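Local coordinates for DPS Protein (Brevibacillus brevis, PDB 1N1Q), which probably stores iron inside a hollow twelve-subunit shell, oxidising ferrous iron with hydrogen peroxide, and probably condenses and protects DNA in starved cells, at residues 19-24 / 73-78; 28-33 / 85-90. All coordinates share one frame; numbering follows the deposited sequence.

Interaction 1: residues 19-24 / 73-78; sequences NWVVLY and ATLAAS
Val21 of helix 4-33 meets Ser78 of the short helix 75-81 through its branched side chain. With CG1 anti to the backbone N (chi1 177°), Val21 lays CB and CG1 against the serine hydroxyl. Val21 CG1 lies 3.5 Å from Ser78 OG, and Val21 CB is equally near. These are van der Waals contacts. The hydroxyl is turned back along its own helix, where Ser78 OG bonds to Thr74 O at 2.9 Å. Thr74 O also accepts from Ser78 N, and the two donors reach it from opposite faces of the carbonyl plane. The bond from Ser78 OG holds the rotation of the side chain and satisfies a polar atom buried against a valine. Leu75 adds the tip of one branch, its CD2 standing 4.2 Å from Val21 CG1. Val22 borders the contact more loosely, with its CG2 4.2 Å from the backbone atom Ser78 O.

The start of the short helix is capped by Thr74. Its OG1 accepts from Ala77 N at 3.0 Å. Leu75 N and Ala76 N bond to the Glu86 carboxylate of a neighbouring subunit, and Val25 of that subunit packs on both Val21 and Leu75. The arrangement is that of the Dps fold, in which a short helix in the long connection between the second and third bundle helices packs across the bundle at the two-fold subunit interface.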
# COMPACT_ATOMS: atom_id res chain seq x y z
N ASN A 19 5.68 1.80 -30.04
CA ASN A 19 4.35 1.51 -30.58
C ASN A 19 3.36 1.15 -29.48
O ASN A 19 2.24 1.66 -29.46
CB ASN A 19 4.40 0.38 -31.60
CG ASN A 19 4.85 0.85 -32.97
OD1 ASN A 19 4.69 2.01 -33.31
ND2 ASN A 19 5.39 -0.07 -33.77
N TRP A 20 3.77 0.26 -28.58
CA TRP A 20 2.90 -0.16 -27.50
C TRP A 20 2.66 0.90 -26.44
O TRP A 20 1.63 0.88 -25.76
CB TRP A 20 3.41 -1.47 -26.89
CG TRP A 20 3.09 -2.63 -27.77
CD1 TRP A 20 3.96 -3.32 -28.57
CD2 TRP A 20 1.79 -3.17 -28.03
NE1 TRP A 20 3.27 -4.26 -29.32
CE2 TRP A 20 1.94 -4.18 -29.01
CE3 TRP A 20 0.51 -2.89 -27.54
CZ2 TRP A 20 0.86 -4.91 -29.50
CZ3 TRP A 20 -0.57 -3.61 -28.03
CH2 TRP A 20 -0.39 -4.61 -29.00
N VAL A 21 3.61 1.82 -26.28
CA VAL A 21 3.43 2.90 -25.32
C VAL A 21 2.33 3.80 -25.90
O VAL A 21 1.47 4.28 -25.18
CB VAL A 21 4.73 3.72 -25.12
CG1 VAL A 21 4.48 4.89 -24.17
CG2 VAL A 21 5.80 2.83 -24.57
N VAL A 22 2.37 4.00 -27.21
CA VAL A 22 1.35 4.80 -27.88
C VAL A 22 0.00 4.08 -27.79
O VAL A 22 -1.02 4.68 -27.43
CB VAL A 22 1.70 5.03 -29.38
CG1 VAL A 22 0.47 5.54 -30.14
CG2 VAL A 22 2.84 6.03 -29.50
N LEU A 23 0.00 2.78 -28.10
CA LEU A 23 -1.22 1.99 -28.05
C LEU A 23 -1.85 1.89 -26.66
O LEU A 23 -3.07 1.82 -26.54
CB LEU A 23 -0.98 0.59 -28.61
CG LEU A 23 -0.99 0.52 -30.15
CD1 LEU A 23 -0.44 -0.81 -30.63
CD2 LEU A 23 -2.42 0.72 -30.64
N TYR A 24 -1.02 1.89 -25.62
CA TYR A 24 -1.56 1.81 -24.26
C TYR A 24 -2.54 2.97 -24.06
O TYR A 24 -3.62 2.80 -23.50
CB TYR A 24 -0.44 1.89 -23.23
CG TYR A 24 -0.93 1.88 -21.79
CD1 TYR A 24 -1.39 0.71 -21.19
CD2 TYR A 24 -0.93 3.05 -21.04
CE1 TYR A 24 -1.84 0.70 -19.87
CE2 TYR A 24 -1.38 3.06 -19.72
CZ TYR A 24 -1.83 1.88 -19.14
OH TYR A 24 -2.25 1.89 -17.83
N ALA A 73 11.93 5.10 -22.98
CA ALA A 73 11.18 5.31 -21.75
C ALA A 73 10.73 6.73 -21.46
O ALA A 73 10.87 7.22 -20.34
CB ALA A 73 12.00 4.76 -20.57
N THR A 74 10.19 7.39 -22.47
CA THR A 74 9.65 8.74 -22.35
C THR A 74 8.56 8.80 -23.40
O THR A 74 8.60 8.04 -24.37
CB THR A 74 10.68 9.86 -22.65
OG1 THR A 74 11.11 9.76 -24.01
CG2 THR A 74 11.88 9.76 -21.71
N LEU A 75 7.58 9.67 -23.20
CA LEU A 75 6.50 9.81 -24.17
C LEU A 75 7.03 10.48 -25.42
O LEU A 75 6.61 10.17 -26.53
CB LEU A 75 5.35 10.63 -23.58
CG LEU A 75 4.73 10.15 -22.27
CD1 LEU A 75 3.41 10.88 -22.06
CD2 LEU A 75 4.49 8.64 -22.32
N ALA A 76 7.96 11.42 -25.23
CA ALA A 76 8.55 12.15 -26.34
C ALA A 76 9.23 11.19 -27.31
O ALA A 76 8.99 11.25 -28.52
CB ALA A 76 9.55 13.19 -25.82
N ALA A 77 10.06 10.30 -26.78
CA ALA A 77 10.77 9.33 -27.62
C ALA A 77 9.82 8.31 -28.22
O ALA A 77 10.03 7.82 -29.33
CB ALA A 77 11.86 8.62 -26.80
N SER A 78 8.76 7.97 -27.49
CA SER A 78 7.79 7.00 -27.99
C SER A 78 7.06 7.56 -29.21
O SER A 78 6.89 6.88 -30.22
CB SER A 78 6.77 6.65 -26.91
OG SER A 78 7.38 5.90 -25.88

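Interaction 2: residues 28-33 / 85-90; sequences HNFHWN and KEATGG. With FEO (mu-oxo-diiron), chain F.
Asn29 has CG anti to its own N (chi1 -174°), which carries its amide out from helix 4-33 to the methyl of Ala87. Phe30, one residue on, has CG anti to the carbonyl carbon (chi1 -65°), and its ring reaches the same methyl. Ala87 CB thus sits 3.5 Å from Asn29 ND2 and 3.6 Å from Phe30 CE2. It approaches the phenyl ring obliquely. The contact is apolar on the Phe30 side and a methyl-to-amide packing on the Asn29 side.

The amide of Asn29 is held at both ends. Asn33 ND2 donates to Asn29 OD1 at 2.9 Å, from above the carbonyl plane of Asn29 but within the amide plane of Asn33. Asn29 ND2 bonds to Ala73 O of a neighbouring subunit. Replacing Asn29 by an alanine would probably leave the Ala73 carbonyl of the neighbouring subunit and the Asn33 amide each without its mate, and open a gap beside the Ala87 methyl. In the loop, Thr88 OG1 accepts from Gly90 N at 3.2 Å, forming an ST turn. Gly89 has a positive phi, and any side chain there would collide with the Thr88 carbonyl oxygen.

His31 points elsewhere, to the iron. Its NE2 binds FE1 of the mu-oxo-diiron group at 2.2 Å, and the bridging O lies near the ring plane at its edge. His31 ND1 bonds to His43 O, which helps orient the ring. Asp58 and Glu62 of the neighbouring subunit bind iron in the same group. Such a centre, shared between two subunits related by a two-fold axis, is the ferroxidase site of Dps proteins.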
# COMPACT_ATOMS: atom_id res chain seq x y z
N HIS A 28 -6.86 3.17 -24.37
CA HIS A 28 -7.56 3.80 -23.25
C HIS A 28 -8.52 4.80 -23.86
O HIS A 28 -9.66 4.95 -23.41
CB HIS A 28 -6.56 4.54 -22.34
CG HIS A 28 -6.08 3.72 -21.18
ND1 HIS A 28 -6.80 3.57 -20.02
CD2 HIS A 28 -4.95 2.99 -21.01
CE1 HIS A 28 -6.14 2.80 -19.18
NE2 HIS A 28 -5.01 2.43 -19.76
N ASN A 29 -8.06 5.49 -24.90
CA ASN A 29 -8.88 6.48 -25.59
C ASN A 29 -10.18 5.85 -26.07
O ASN A 29 -11.26 6.36 -25.83
CB ASN A 29 -8.12 7.07 -26.79
CG ASN A 29 -8.86 8.21 -27.45
OD1 ASN A 29 -9.99 8.06 -27.89
ND2 ASN A 29 -8.20 9.37 -27.53
N PHE A 30 -10.06 4.71 -26.74
CA PHE A 30 -11.21 3.99 -27.25
C PHE A 30 -12.06 3.42 -26.10
O PHE A 30 -13.30 3.42 -26.16
CB PHE A 30 -10.75 2.87 -28.19
CG PHE A 30 -10.08 3.38 -29.45
CD1 PHE A 30 -9.44 2.51 -30.33
CD2 PHE A 30 -10.10 4.74 -29.77
CE1 PHE A 30 -8.83 2.97 -31.50
CE2 PHE A 30 -9.50 5.22 -30.93
CZ PHE A 30 -8.86 4.33 -31.80
N HIS A 31 -11.38 2.95 -25.06
CA HIS A 31 -12.04 2.40 -23.88
C HIS A 31 -12.96 3.46 -23.28
O HIS A 31 -14.09 3.18 -22.89
CB HIS A 31 -10.95 2.01 -22.87
CG HIS A 31 -11.47 1.58 -21.53
ND1 HIS A 31 -12.04 0.35 -21.31
CD2 HIS A 31 -11.42 2.19 -20.32
CE1 HIS A 31 -12.33 0.22 -20.02
NE2 HIS A 31 -11.96 1.32 -19.40
N TRP A 32 -12.46 4.69 -23.24
CA TRP A 32 -13.19 5.82 -22.68
C TRP A 32 -14.26 6.44 -23.57
O TRP A 32 -15.37 6.70 -23.13
CB TRP A 32 -12.22 6.94 -22.29
CG TRP A 32 -11.20 6.56 -21.25
CD1 TRP A 32 -11.40 5.73 -20.18
CD2 TRP A 32 -9.85 7.04 -21.15
NE1 TRP A 32 -10.26 5.65 -19.42
CE2 TRP A 32 -9.29 6.45 -19.99
CE3 TRP A 32 -9.07 7.90 -21.92
CZ2 TRP A 32 -7.97 6.70 -19.58
CZ3 TRP A 32 -7.75 8.15 -21.52
CH2 TRP A 32 -7.22 7.55 -20.35
N ASN A 33 -13.92 6.68 -24.83
CA ASN A 33 -14.83 7.35 -25.75
C ASN A 33 -15.80 6.54 -26.58
O ASN A 33 -16.68 7.11 -27.23
CB ASN A 33 -14.01 8.26 -26.67
CG ASN A 33 -13.24 9.32 -25.90
OD1 ASN A 33 -13.81 10.07 -25.12
ND2 ASN A 33 -11.93 9.37 -26.12
N LYS A 85 -0.18 5.85 -35.12
CA LYS A 85 -0.72 7.20 -34.92
C LYS A 85 -1.68 7.22 -33.73
O LYS A 85 -2.27 6.20 -33.39
CB LYS A 85 -1.48 7.69 -36.17
CG LYS A 85 -0.68 7.70 -37.47
CD LYS A 85 0.53 8.61 -37.41
CE LYS A 85 1.09 8.84 -38.81
NZ LYS A 85 2.44 9.48 -38.80
N GLU A 86 -1.84 8.39 -33.11
CA GLU A 86 -2.73 8.54 -31.96
C GLU A 86 -4.16 8.70 -32.44
O GLU A 86 -4.39 9.02 -33.61
CB GLU A 86 -2.29 9.74 -31.12
CG GLU A 86 -0.83 9.65 -30.69
CD GLU A 86 -0.55 10.32 -29.37
OE1 GLU A 86 -0.27 11.53 -29.35
OE2 GLU A 86 -0.64 9.62 -28.34
N ALA A 87 -5.12 8.46 -31.56
CA ALA A 87 -6.52 8.58 -31.92
C ALA A 87 -6.84 10.02 -32.31
O ALA A 87 -6.15 10.95 -31.91
CB ALA A 87 -7.40 8.15 -30.75
N THR A 88 -7.90 10.19 -33.11
CA THR A 88 -8.32 11.52 -33.53
C THR A 88 -9.22 12.16 -32.49
O THR A 88 -9.24 13.37 -32.33
CB THR A 88 -9.10 11.48 -34.86
OG1 THR A 88 -10.33 10.77 -34.66
CG2 THR A 88 -8.30 10.79 -35.93
N GLY A 89 -9.95 11.32 -31.76
CA GLY A 89 -10.85 11.82 -30.73
C GLY A 89 -12.30 11.75 -31.19
O GLY A 89 -13.21 11.81 -30.37
N GLY A 90 -12.50 11.62 -32.50
CA GLY A 90 -13.86 11.54 -33.02
C GLY A 90 -14.24 10.22 -33.67
O GLY A 90 -15.22 10.16 -34.42
FE1 FEO F . -11.87 1.95 -17.31
FE2 FEO F . -14.29 0.48 -15.58
O FEO F . -12.48 0.27 -16.51
O HOH W 1 -15.84 1.79 -16.33

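Both interactions use helix 4-33, and their centres lie 15 Å apart. In each, the partner belongs to the long connection between helix 39-66 and helix 93-120, first its short helix and then the loop after it. Interaction 2 contains an iron ligand, His31. Interaction 1 is more remote: the Val21 side chain is about 13 Å from a bound mu-oxo-diiron and about 10 Å from the side chain of Asp58, which serves the centre shared with the other subunit. The subunit interface also relates the two contacts. The backbone of segment 73-78 in one subunit receives side chains of both segments of interaction 2 from the other subunit.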